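Local coordinates for protein tapirin (PDB 6N2C) that probably attaches cells of an extremely thermophilic bacterium to cellulose through a zinc-binding beta-helix domain, at residues 292-297 with 448-453; 175-180 with 229-234; 498-503 with 522-527; 476-481 with 557-562. All coordinates share one frame; numbering follows the deposited sequence.

How the contacts relate
All four contacts decorate one long parallel beta-helix and its flanking chain. Contact 2 comes first in sequence, then contact 1, their centres about 14 Å apart: strands 231-234 and 293-294 belong to the same row of stacked strands, and Ile452 of contact 1 packs against Trp176 and Ile180 of contact 2. These two lie near the middle; contacts 3 and 4 sit toward one end, centres about 19 Å apart and about 38 and 39 Å from that of contact 1, with 498-503 and 522-527 between the segments of contact 4. The lead-in 175-180 and the returning chain 448-453 pack side by side on that row; the chain then adds its last coils next to strand 186-190.

Contact 1 (292-297 with 448-453); sequences ALFCDT and TIPAII
Phe294 and Ile449 form the closest CA pair, 8.9 Å apart, too far for the main chains to pair, between the short strand 293-294 and the loop leading into helix 451-457. From the strand the Phe294 side chain points toward that loop, its CG anti to the carbonyl carbon (chi1 -66°), which carries the far end of the ring to the backbone of 448-450. CZ and CE2 do the touching: CZ lies 3.8 Å from Pro450 CD, and the Thr448 carbonyl oxygen stands 3.9 Å from CZ, at the ring edge and near its plane. On the neighbouring corner, CE2 meets the delta methyl of Ile449, CD1, at 3.9 Å. Both the proline CD and this methyl approach the ring obliquely. The Pro450 and Phe294 side chains approach from opposite directions, and Pro450 also occupies the N-cap position, so the ring rests where the loop turns into the helix. The joint is mainly apolar and modest, burying 127 Å² in all. Within the strand row, Phe294 stacks on Phe275 and meets Tyr315 with planes about 40° apart, while Phe313 meets it at a steep angle beside them; Leu273 touches both Phe294 and Pro450. Ladders such as Phe275-Phe294-Tyr315, formed by equivalent positions on stacked strands, are characteristic of parallel beta-helices; here the ladder faces outward, and the chain running along the flank packs upon it.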
loop_
_atom_site.group_PDB
_atom_site.type_symbol
_atom_site.label_atom_id
_atom_site.label_comp_id
_atom_site.label_asym_id
_atom_site.label_seq_id
_atom_site.Cartn_x
_atom_site.Cartn_y
_atom_site.Cartn_z
ATOM N N ALA A 292 -0.433 -1.847 -10.042
ATOM C CA ALA A 292 0.995 -1.664 -9.973
ATOM C C ALA A 292 1.408 -1.601 -8.506
ATOM O O ALA A 292 0.776 -0.887 -7.710
ATOM C CB ALA A 292 1.398 -0.361 -10.706
ATOM N N LEU A 293 2.510 -2.275 -8.182
ATOM C CA LEU A 293 3.024 -2.327 -6.828
ATOM C C LEU A 293 4.525 -2.101 -6.895
ATOM O O LEU A 293 5.259 -2.774 -7.630
ATOM C CB LEU A 293 2.653 -3.718 -6.230
ATOM C CG LEU A 293 3.088 -3.984 -4.794
ATOM C CD1 LEU A 293 2.272 -5.155 -4.246
ATOM C CD2 LEU A 293 4.530 -4.265 -4.602
ATOM N N PHE A 294 5.005 -1.122 -6.115
ATOM C CA PHE A 294 6.394 -0.906 -5.947
ATOM C C PHE A 294 6.724 -1.035 -4.446
ATOM O O PHE A 294 6.013 -0.479 -3.625
ATOM C CB PHE A 294 6.821 0.544 -6.328
ATOM C CG PHE A 294 6.672 0.926 -7.780
ATOM C CD1 PHE A 294 5.400 1.089 -8.310
ATOM C CD2 PHE A 294 7.786 1.292 -8.559
ATOM C CE1 PHE A 294 5.246 1.569 -9.623
ATOM C CE2 PHE A 294 7.606 1.755 -9.830
ATOM C CZ PHE A 294 6.356 1.884 -10.357
ATOM N N CYS A 295 7.833 -1.709 -4.067
ATOM C CA CYS A 295 8.208 -1.724 -2.672
ATOM C C CYS A 295 9.660 -2.074 -2.543
ATOM O O CYS A 295 10.258 -2.485 -3.527
ATOM C CB CYS A 295 7.292 -2.631 -1.781
ATOM S SG CYS A 295 7.510 -4.391 -2.259
ATOM N N ASP A 296 10.261 -1.899 -1.378
ATOM C CA ASP A 296 11.606 -2.425 -1.217
ATOM C C ASP A 296 11.555 -3.963 -1.135
ATOM O O ASP A 296 12.264 -4.662 -1.871
ATOM C CB ASP A 296 12.284 -1.884 -0.009
ATOM C CG ASP A 296 13.626 -2.513 0.273
ATOM O OD1 ASP A 296 14.576 -2.377 -0.506
ATOM O OD2 ASP A 296 13.712 -3.194 1.313
ATOM N N THR A 297 10.787 -4.444 -0.202
ATOM C CA THR A 297 10.718 -5.844 0.099
ATOM C C THR A 297 9.251 -6.203 0.187
ATOM O O THR A 297 8.460 -5.543 0.851
ATOM C CB THR A 297 11.388 -6.167 1.418
ATOM O OG1 THR A 297 12.800 -5.967 1.341
ATOM C CG2 THR A 297 11.132 -7.620 1.864
ATOM N N THR A 448 9.350 3.304 -14.926
ATOM C CA THR A 448 9.752 4.562 -14.342
ATOM C C THR A 448 8.914 4.834 -13.062
ATOM O O THR A 448 7.757 4.397 -12.927
ATOM C CB THR A 448 9.636 5.763 -15.318
ATOM O OG1 THR A 448 10.312 6.857 -14.721
ATOM C CG2 THR A 448 8.176 6.153 -15.629
ATOM N N ILE A 449 9.531 5.557 -12.163
ATOM C CA ILE A 449 8.835 6.030 -10.930
ATOM C C ILE A 449 7.752 7.054 -11.345
ATOM O O ILE A 449 8.058 8.037 -12.091
ATOM C CB ILE A 449 9.759 6.709 -9.974
ATOM C CG1 ILE A 449 10.882 5.792 -9.520
ATOM C CG2 ILE A 449 8.979 7.260 -8.799
ATOM C CD1 ILE A 449 10.427 4.410 -9.129
ATOM N N PRO A 450 6.489 6.821 -10.952
ATOM C CA PRO A 450 5.412 7.706 -11.331
ATOM C C PRO A 450 5.666 9.115 -10.807
ATOM O O PRO A 450 6.164 9.317 -9.712
ATOM C CB PRO A 450 4.196 7.093 -10.653
ATOM C CG PRO A 450 4.494 5.627 -10.649
ATOM C CD PRO A 450 5.944 5.693 -10.190
ATOM N N ALA A 451 5.283 10.080 -11.636
ATOM C CA ALA A 451 5.466 11.481 -11.327
ATOM C C ALA A 451 4.772 11.875 -10.059
ATOM O O ALA A 451 5.358 12.595 -9.274
ATOM C CB ALA A 451 4.963 12.371 -12.462
ATOM N N ILE A 452 3.611 11.315 -9.835
ATOM C CA ILE A 452 2.878 11.606 -8.599
ATOM C C ILE A 452 3.692 11.236 -7.366
ATOM O O ILE A 452 3.677 11.970 -6.358
ATOM C CB ILE A 452 1.458 11.018 -8.590
ATOM C CG1 ILE A 452 0.572 11.581 -7.529
ATOM C CG2 ILE A 452 1.516 9.503 -8.401
ATOM C CD1 ILE A 452 0.332 13.054 -7.584
ATOM N N ILE A 453 4.421 10.108 -7.399
ATOM C CA ILE A 453 5.239 9.713 -6.270
ATOM C C ILE A 453 6.444 10.613 -6.092
ATOM O O ILE A 453 6.788 10.995 -4.963
ATOM C CB ILE A 453 5.727 8.219 -6.419
ATOM C CG1 ILE A 453 4.532 7.276 -6.508
ATOM C CG2 ILE A 453 6.771 7.870 -5.347
ATOM C CD1 ILE A 453 3.658 7.151 -5.275
#

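Contact 2 (175-180 with 229-234); sequences AWDSNI and ADNIIV
Ile180 lays its CG1-CD1 arm across the side-chain amide of Asn231 at about a right angle, with CD1 3.7 Å from Asn231 OD1. Its other branch, CG2, turns to the next outward residue of the strand and meets Ile233 CD1 at 3.8 Å. Strand 231-234 is one rung of the parallel beta-helix, entered just after the corner at Asp230, and the loop with its 3-10 turn at 178-180 packs on the outside of that rung. The polar half of the contact is carried by Asp177. Its CG is anti to the backbone N (chi1 -179°), which sends the carboxylate toward the rung; there OD2 accepts from Asn231 ND2 at 2.9 Å. The oxygen lies in the amide plane, but the donor comes from above the carboxylate plane, and the two planes are 54° apart. Asn206 OD1 takes a further bond from the same ND2, while Asn251 ND2 and Leu252 N donate to Asn231 OD1, so the amide is fixed against rotation by neighbouring coils. An alanine at Asp177 would remove both carboxylate oxygens, and is likely to leave Asn231 ND2 without its acceptor in the loop and the turn at 177-179 less firmly held. That turn is an Asx turn, closed where Asn179 N donates to Asp177 OD1 at 3.1 Å, from 46° above the carboxylate plane.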
loop_
_atom_site.group_PDB
_atom_site.type_symbol
_atom_site.label_atom_id
_atom_site.label_comp_id
_atom_site.label_asym_id
_atom_site.label_seq_id
_atom_site.Cartn_x
_atom_site.Cartn_y
_atom_site.Cartn_z
ATOM N N ALA A 175 -1.477 6.990 -11.913
ATOM C CA ALA A 175 -2.076 7.434 -10.629
ATOM C C ALA A 175 -1.915 8.913 -10.377
ATOM O O ALA A 175 -2.048 9.376 -9.277
ATOM C CB ALA A 175 -1.610 6.614 -9.418
ATOM N N TRP A 176 -1.654 9.704 -11.423
ATOM C CA TRP A 176 -1.615 11.143 -11.211
ATOM C C TRP A 176 -2.961 11.658 -10.786
ATOM O O TRP A 176 -3.942 11.346 -11.404
ATOM C CB TRP A 176 -1.183 11.855 -12.498
ATOM C CG TRP A 176 -1.123 13.369 -12.184
ATOM C CD1 TRP A 176 -2.153 14.284 -12.259
ATOM C CD2 TRP A 176 -0.030 14.029 -11.638
ATOM N NE1 TRP A 176 -1.705 15.496 -11.796
ATOM C CE2 TRP A 176 -0.403 15.365 -11.411
ATOM C CE3 TRP A 176 1.287 13.631 -11.310
ATOM C CZ2 TRP A 176 0.459 16.276 -10.835
ATOM C CZ3 TRP A 176 2.152 14.535 -10.769
ATOM C CH2 TRP A 176 1.726 15.886 -10.547
ATOM N N ASP A 177 -3.046 12.417 -9.694
ATOM C CA ASP A 177 -4.365 12.894 -9.227
ATOM C C ASP A 177 -4.100 14.317 -8.677
ATOM O O ASP A 177 -3.528 14.475 -7.604
ATOM C CB ASP A 177 -4.945 11.987 -8.111
ATOM C CG ASP A 177 -6.293 12.433 -7.635
ATOM O OD1 ASP A 177 -6.763 13.549 -8.007
ATOM O OD2 ASP A 177 -6.922 11.683 -6.830
ATOM N N SER A 178 -4.476 15.341 -9.422
ATOM C CA SER A 178 -4.199 16.713 -8.955
ATOM C C SER A 178 -4.896 17.090 -7.668
ATOM O O SER A 178 -4.437 18.002 -6.973
ATOM C CB SER A 178 -4.499 17.766 -10.068
ATOM O OG SER A 178 -3.727 17.549 -11.248
ATOM N N ASN A 179 -5.981 16.415 -7.303
ATOM C CA ASN A 179 -6.599 16.617 -5.988
ATOM C C ASN A 179 -5.684 16.255 -4.797
ATOM O O ASN A 179 -5.941 16.706 -3.707
ATOM C CB ASN A 179 -7.845 15.832 -5.728
ATOM C CG ASN A 179 -9.007 16.195 -6.640
ATOM O OD1 ASN A 179 -9.713 15.283 -7.081
ATOM N ND2 ASN A 179 -9.239 17.416 -6.886
ATOM N N ILE A 180 -4.640 15.474 -5.005
ATOM C CA ILE A 180 -3.646 15.232 -3.946
ATOM C C ILE A 180 -3.116 16.552 -3.341
ATOM O O ILE A 180 -2.758 16.613 -2.171
ATOM C CB ILE A 180 -2.578 14.231 -4.430
ATOM C CG1 ILE A 180 -3.199 12.804 -4.370
ATOM C CG2 ILE A 180 -1.349 14.255 -3.580
ATOM C CD1 ILE A 180 -2.428 11.771 -5.222
ATOM N N ALA A 229 -11.046 4.934 0.445
ATOM C CA ALA A 229 -10.383 6.229 0.114
ATOM C C ALA A 229 -10.034 6.299 -1.320
ATOM O O ALA A 229 -9.778 5.302 -1.955
ATOM C CB ALA A 229 -9.121 6.325 0.951
ATOM N N ASP A 230 -9.875 7.518 -1.870
ATOM C CA ASP A 230 -9.231 7.685 -3.141
ATOM C C ASP A 230 -7.726 7.540 -3.045
ATOM O O ASP A 230 -7.072 6.904 -3.880
ATOM C CB ASP A 230 -9.455 9.146 -3.672
ATOM C CG ASP A 230 -10.910 9.473 -4.017
ATOM O OD1 ASP A 230 -11.716 8.565 -4.121
ATOM O OD2 ASP A 230 -11.140 10.667 -4.311
ATOM N N ASN A 231 -7.141 8.174 -2.025
ATOM C CA ASN A 231 -5.691 8.191 -1.852
ATOM C C ASN A 231 -5.373 8.171 -0.374
ATOM O O ASN A 231 -6.108 8.814 0.420
ATOM C CB ASN A 231 -4.947 9.405 -2.477
ATOM C CG ASN A 231 -5.166 9.535 -3.990
ATOM O OD1 ASN A 231 -4.549 8.831 -4.766
ATOM N ND2 ASN A 231 -6.095 10.414 -4.392
ATOM N N ILE A 232 -4.300 7.417 -0.002
ATOM C CA ILE A 232 -3.763 7.426 1.338
ATOM C C ILE A 232 -2.300 7.613 1.264
ATOM O O ILE A 232 -1.607 6.885 0.554
ATOM C CB ILE A 232 -4.088 6.094 2.113
ATOM C CG1 ILE A 232 -5.580 5.803 2.162
ATOM C CG2 ILE A 232 -3.417 6.105 3.486
ATOM C CD1 ILE A 232 -5.958 4.518 2.927
ATOM N N ILE A 233 -1.779 8.641 1.979
ATOM C CA ILE A 233 -0.386 8.983 1.923
ATOM C C ILE A 233 0.166 9.060 3.316
ATOM O O ILE A 233 -0.317 9.802 4.104
ATOM C CB ILE A 233 -0.141 10.358 1.189
ATOM C CG1 ILE A 233 -0.709 10.269 -0.246
ATOM C CG2 ILE A 233 1.339 10.790 1.299
ATOM C CD1 ILE A 233 -0.746 11.607 -0.967
ATOM N N VAL A 234 1.202 8.289 3.548
ATOM C CA VAL A 234 1.927 8.262 4.863
ATOM C C VAL A 234 3.319 8.682 4.542
ATOM O O VAL A 234 4.186 7.912 4.092
ATOM C CB VAL A 234 1.900 6.877 5.523
ATOM C CG1 VAL A 234 2.418 7.011 6.955
ATOM C CG2 VAL A 234 0.460 6.366 5.601
HETATM O O HOH W 1 -8.877 12.674 -5.051
#

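Contact 3 (498-503 with 522-527). With EDO (1,2-ethanediol), chain D.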
loop_
_atom_site.group_PDB
_atom_site.type_symbol
_atom_site.label_atom_id
_atom_site.label_comp_id
_atom_site.label_asym_id
_atom_site.label_seq_id
_atom_site.Cartn_x
_atom_site.Cartn_y
_atom_site.Cartn_z
ATOM N N GLU A 498 -15.265 20.771 23.327
ATOM C CA GLU A 498 -16.430 21.643 23.215
ATOM C C GLU A 498 -17.161 21.464 21.860
ATOM O O GLU A 498 -18.383 21.369 21.840
ATOM C CB GLU A 498 -15.963 23.084 23.375
ATOM C CG GLU A 498 -17.080 24.085 23.547
ATOM C CD GLU A 498 -16.603 25.541 23.529
ATOM O OE1 GLU A 498 -17.460 26.401 23.879
ATOM O OE2 GLU A 498 -15.417 25.827 23.160
ATOM N N ILE A 499 -16.404 21.389 20.757
ATOM C CA ILE A 499 -17.064 21.154 19.463
ATOM C C ILE A 499 -17.616 19.784 19.351
ATOM O O ILE A 499 -18.749 19.545 18.830
ATOM C CB ILE A 499 -16.177 21.589 18.271
ATOM C CG1 ILE A 499 -16.998 21.574 16.980
ATOM C CG2 ILE A 499 -14.931 20.758 18.122
ATOM C CD1 ILE A 499 -16.359 22.302 15.820
ATOM N N PHE A 500 -16.882 18.769 19.842
ATOM C CA PHE A 500 -17.450 17.455 19.771
ATOM C C PHE A 500 -18.729 17.292 20.591
ATOM O O PHE A 500 -19.625 16.519 20.202
ATOM C CB PHE A 500 -16.435 16.329 20.147
ATOM C CG PHE A 500 -15.408 16.076 19.085
ATOM C CD1 PHE A 500 -15.805 15.550 17.896
ATOM C CD2 PHE A 500 -14.074 16.326 19.263
ATOM C CE1 PHE A 500 -14.882 15.310 16.887
ATOM C CE2 PHE A 500 -13.151 16.058 18.236
ATOM C CZ PHE A 500 -13.599 15.586 17.028
ATOM N N ASN A 501 -18.821 17.986 21.697
ATOM C CA ASN A 501 -20.064 17.919 22.484
ATOM C C ASN A 501 -21.278 18.605 21.799
ATOM O O ASN A 501 -22.389 18.479 22.279
ATOM C CB ASN A 501 -19.815 18.443 23.892
ATOM C CG ASN A 501 -19.210 17.385 24.794
ATOM O OD1 ASN A 501 -18.126 17.560 25.333
ATOM N ND2 ASN A 501 -19.908 16.271 24.955
ATOM N N LYS A 502 -21.066 19.297 20.677
ATOM C CA LYS A 502 -22.183 19.763 19.829
ATOM C C LYS A 502 -22.827 18.639 19.064
ATOM O O LYS A 502 -23.890 18.843 18.452
ATOM C CB LYS A 502 -21.744 20.852 18.829
ATOM C CG LYS A 502 -21.187 22.129 19.408
ATOM C CD LYS A 502 -22.146 22.892 20.285
ATOM C CE LYS A 502 -21.385 24.001 21.005
ATOM N NZ LYS A 502 -20.681 24.909 20.052
ATOM N N ASN A 503 -22.230 17.436 19.110
ATOM C CA ASN A 503 -22.862 16.241 18.604
ATOM C C ASN A 503 -23.278 15.166 19.574
ATOM O O ASN A 503 -22.441 14.341 19.945
ATOM C CB ASN A 503 -21.876 15.641 17.608
ATOM C CG ASN A 503 -22.478 15.516 16.285
ATOM O OD1 ASN A 503 -23.603 15.948 16.062
ATOM N ND2 ASN A 503 -21.748 14.993 15.403
ATOM N N ILE A 522 -5.783 16.226 17.862
ATOM C CA ILE A 522 -7.207 15.986 18.039
ATOM C C ILE A 522 -7.417 14.675 18.695
ATOM O O ILE A 522 -7.100 13.657 18.129
ATOM C CB ILE A 522 -8.045 16.027 16.735
ATOM C CG1 ILE A 522 -7.927 17.376 16.052
ATOM C CG2 ILE A 522 -9.496 15.747 17.050
ATOM C CD1 ILE A 522 -8.429 17.465 14.613
ATOM N N ASN A 523 -7.967 14.687 19.932
ATOM C CA ASN A 523 -8.358 13.446 20.581
ATOM C C ASN A 523 -9.812 13.364 20.548
ATOM O O ASN A 523 -10.491 14.167 21.217
ATOM C CB ASN A 523 -7.865 13.489 22.048
ATOM C CG ASN A 523 -6.364 13.571 22.144
ATOM O OD1 ASN A 523 -5.636 12.960 21.317
ATOM N ND2 ASN A 523 -5.856 14.376 23.120
ATOM N N VAL A 524 -10.330 12.425 19.792
ATOM C CA VAL A 524 -11.755 12.286 19.592
ATOM C C VAL A 524 -12.375 11.525 20.774
ATOM O O VAL A 524 -11.923 10.433 21.152
ATOM C CB VAL A 524 -12.086 11.565 18.334
ATOM C CG1 VAL A 524 -13.596 11.553 18.090
ATOM C CG2 VAL A 524 -11.416 12.252 17.136
ATOM N N PRO A 525 -13.384 12.126 21.424
ATOM C CA PRO A 525 -13.936 11.457 22.608
ATOM C C PRO A 525 -14.476 10.101 22.329
ATOM O O PRO A 525 -15.039 9.858 21.254
ATOM C CB PRO A 525 -15.087 12.385 23.037
ATOM C CG PRO A 525 -14.683 13.686 22.586
ATOM C CD PRO A 525 -13.872 13.508 21.314
ATOM N N PRO A 526 -14.388 9.187 23.323
ATOM C CA PRO A 526 -14.941 7.841 23.088
ATOM C C PRO A 526 -16.426 7.662 22.916
ATOM O O PRO A 526 -16.851 6.638 22.404
ATOM C CB PRO A 526 -14.508 7.071 24.333
ATOM C CG PRO A 526 -14.399 8.091 25.368
ATOM C CD PRO A 526 -13.914 9.365 24.712
ATOM N N ASP A 527 -17.232 8.653 23.288
ATOM C CA ASP A 527 -18.674 8.480 23.079
ATOM C C ASP A 527 -19.140 8.839 21.663
ATOM O O ASP A 527 -20.286 8.567 21.309
ATOM C CB ASP A 527 -19.477 9.285 24.124
ATOM C CG ASP A 527 -19.201 10.779 24.111
ATOM O OD1 ASP A 527 -18.169 11.309 23.575
ATOM O OD2 ASP A 527 -20.055 11.504 24.681
HETATM C C1 EDO D . -6.474 17.282 21.878
HETATM O O1 EDO D . -7.825 17.137 21.518
HETATM C C2 EDO D . -6.079 18.767 21.913
HETATM O O2 EDO D . -6.869 19.552 22.828
#
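Phe500 meets the strand end from its first side-chain carbon outward: CB lies 4.0 Å from both CD and CG of Pro525. At the ring, CG and then CD2 pass the same proline, with CD2 only 3.5 Å from Pro525 CD, an oblique approach. Further along, CE2 reaches the gamma methyl of Ile522, CG2, at 3.9 Å, and this methyl sits at the ring edge, in its plane. Strand 522-524 is a rung in one row of the parallel beta-helix, hydrogen-bonded to strand 541-543 of the next coil, while helix 494-500 lies beside it, and a type I turn runs from Phe500 to Asn503. CZ, at the tip, shares the Ile522 methyl with CE2 and touches Val524 CG2 at 4.0 Å. The other branch, Val524 CG1, rides over one face of the ring, 4.1 Å above its plane and displaced toward the rim, near CE1. The side chain of Phe500 is about 10 Å from those of the zinc ligands His530 and Asp532. Along the strand, Asn523 N donates a fairly straight bond (162°) to O1 of a 1,2-ethanediol, probably from the crystallisation liquor, at 2.9 Å.

Contact 4 (476-481 with 557-562)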
loop_
_atom_site.group_PDB
_atom_site.type_symbol
_atom_site.label_atom_id
_atom_site.label_comp_id
_atom_site.label_asym_id
_atom_site.label_seq_id
_atom_site.Cartn_x
_atom_site.Cartn_y
_atom_site.Cartn_z
ATOM N N LYS A 476 -13.956 30.654 15.537
ATOM C CA LYS A 476 -14.953 29.782 16.089
ATOM C C LYS A 476 -16.439 30.068 15.677
ATOM O O LYS A 476 -17.332 29.349 16.117
ATOM C CB LYS A 476 -14.940 29.902 17.604
ATOM C CG LYS A 476 -13.604 29.524 18.277
ATOM C CD LYS A 476 -13.831 29.434 19.800
ATOM C CE LYS A 476 -12.659 28.793 20.526
ATOM N NZ LYS A 476 -12.774 28.974 22.010
ATOM N N ASP A 477 -16.646 30.994 14.768
ATOM C CA ASP A 477 -18.023 31.412 14.422
ATOM C C ASP A 477 -18.498 31.002 13.035
ATOM O O ASP A 477 -19.550 31.513 12.581
ATOM C CB ASP A 477 -18.181 32.899 14.687
ATOM C CG ASP A 477 -17.281 33.793 13.840
ATOM O OD1 ASP A 477 -16.429 33.345 13.070
ATOM O OD2 ASP A 477 -17.512 35.008 13.891
ATOM N N ILE A 478 -17.755 30.097 12.359
ATOM C CA ILE A 478 -18.082 29.617 11.030
ATOM C C ILE A 478 -18.953 28.391 11.208
ATOM O O ILE A 478 -18.556 27.298 10.936
ATOM C CB ILE A 478 -16.885 29.425 10.127
ATOM C CG1 ILE A 478 -16.052 30.736 10.045
ATOM C CG2 ILE A 478 -17.324 29.116 8.686
ATOM C CD1 ILE A 478 -14.821 30.634 9.185
ATOM N N ASN A 479 -20.194 28.631 11.639
ATOM C CA ASN A 479 -21.170 27.597 11.947
ATOM C C ASN A 479 -22.439 27.824 11.128
ATOM O O ASN A 479 -22.703 28.956 10.628
ATOM C CB ASN A 479 -21.486 27.586 13.426
ATOM C CG ASN A 479 -20.221 27.592 14.276
ATOM O OD1 ASN A 479 -19.380 26.715 14.107
ATOM N ND2 ASN A 479 -20.124 28.549 15.227
ATOM N N GLY A 480 -23.209 26.765 10.986
ATOM C CA GLY A 480 -24.453 26.881 10.207
ATOM C C GLY A 480 -25.510 25.968 10.799
ATOM O O GLY A 480 -25.323 25.336 11.877
ATOM N N ALA A 481 -26.583 25.797 10.052
ATOM C CA ALA A 481 -27.697 25.028 10.592
ATOM C C ALA A 481 -27.264 23.572 10.809
ATOM O O ALA A 481 -27.780 22.915 11.707
ATOM C CB ALA A 481 -28.896 25.068 9.643
ATOM N N GLN A 557 -18.196 26.313 2.324
ATOM C CA GLN A 557 -17.469 27.298 1.548
ATOM C C GLN A 557 -16.961 28.460 2.388
ATOM O O GLN A 557 -15.873 28.910 2.092
ATOM C CB GLN A 557 -18.299 27.761 0.325
ATOM C CG GLN A 557 -17.465 28.590 -0.658
ATOM C CD GLN A 557 -16.331 27.787 -1.255
ATOM O OE1 GLN A 557 -16.529 26.718 -1.785
ATOM N NE2 GLN A 557 -15.168 28.346 -1.235
ATOM N N PRO A 558 -17.706 28.949 3.374
ATOM C CA PRO A 558 -17.208 30.090 4.166
ATOM C C PRO A 558 -15.962 29.687 4.988
ATOM O O PRO A 558 -15.043 30.507 5.199
ATOM C CB PRO A 558 -18.321 30.420 5.117
ATOM C CG PRO A 558 -19.518 29.667 4.618
ATOM C CD PRO A 558 -19.140 28.671 3.640
ATOM N N LEU A 559 -15.887 28.403 5.302
ATOM C CA LEU A 559 -14.667 27.916 6.038
ATOM C C LEU A 559 -13.518 27.823 5.063
ATOM O O LEU A 559 -12.416 28.238 5.408
ATOM C CB LEU A 559 -14.969 26.610 6.797
ATOM C CG LEU A 559 -13.791 25.905 7.524
ATOM C CD1 LEU A 559 -13.393 26.866 8.661
ATOM C CD2 LEU A 559 -14.293 24.584 8.062
ATOM N N ILE A 560 -13.687 27.288 3.847
ATOM C CA ILE A 560 -12.672 27.218 2.870
ATOM C C ILE A 560 -12.161 28.649 2.535
ATOM O O ILE A 560 -10.957 28.951 2.487
ATOM C CB ILE A 560 -13.162 26.564 1.598
ATOM C CG1 ILE A 560 -13.488 25.064 1.834
ATOM C CG2 ILE A 560 -12.209 26.729 0.432
ATOM C CD1 ILE A 560 -14.144 24.400 0.718
ATOM N N ASP A 561 -13.115 29.562 2.336
ATOM C CA ASP A 561 -12.741 30.939 2.011
ATOM C C ASP A 561 -11.863 31.546 3.141
ATOM O O ASP A 561 -10.876 32.225 2.848
ATOM C CB ASP A 561 -13.972 31.829 1.874
ATOM C CG ASP A 561 -14.815 31.468 0.636
ATOM O OD1 ASP A 561 -14.413 30.712 -0.257
ATOM O OD2 ASP A 561 -15.877 32.019 0.654
ATOM N N TYR A 562 -12.223 31.304 4.381
ATOM C CA TYR A 562 -11.419 31.753 5.508
ATOM C C TYR A 562 -10.023 31.158 5.496
ATOM O O TYR A 562 -8.969 31.902 5.570
ATOM C CB TYR A 562 -12.057 31.457 6.840
ATOM C CG TYR A 562 -11.268 31.871 8.038
ATOM C CD1 TYR A 562 -11.239 33.209 8.466
ATOM C CD2 TYR A 562 -10.413 30.979 8.689
ATOM C CE1 TYR A 562 -10.479 33.581 9.558
ATOM C CE2 TYR A 562 -9.590 31.354 9.730
ATOM C CZ TYR A 562 -9.667 32.637 10.209
ATOM O OH TYR A 562 -8.884 33.017 11.222
#
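Two torsions spread the branches of Ile478 over helix 557-565: chi1 of -55° sets CG2 anti to the backbone N, and chi2 of 179° extends CD1 away from the main chain. CG2 reaches the first turn of the helix, while CD1 reaches one turn further on. Ile478, the centre of an inverse gamma turn, packs from a loop against the side of the helix, beside strand 483-488 at the outermost coil of the parallel beta-helix. The CG2 methyl sits against Leu559, 3.7 Å from its backbone N and 3.9 Å from its CB, and touches Pro558 CB at the same 3.9 Å. The Leu559 side chain also packs on Ser485, Val487, Phe515 and Ile517, so helix, loop and strands meet around it. At the loop, Asn479 ND2 holds Lys476 O at 3.0 Å, with the donor tilted 17° from the carbonyl plane, and Asn479 OD1 accepts from Ser485 N, which ties the turn to the strand. With an alanine in place of Ile478 both branches beyond CB are gone, and a gap would probably open between this loop and the side of the helix at Leu559 and Tyr562. Tyr562 OH is hydrogen-bonded to Glu473 OE2, and at the base of that tyrosine CB lies 3.7 Å from Ile478 CD1, which meets the ring obliquely.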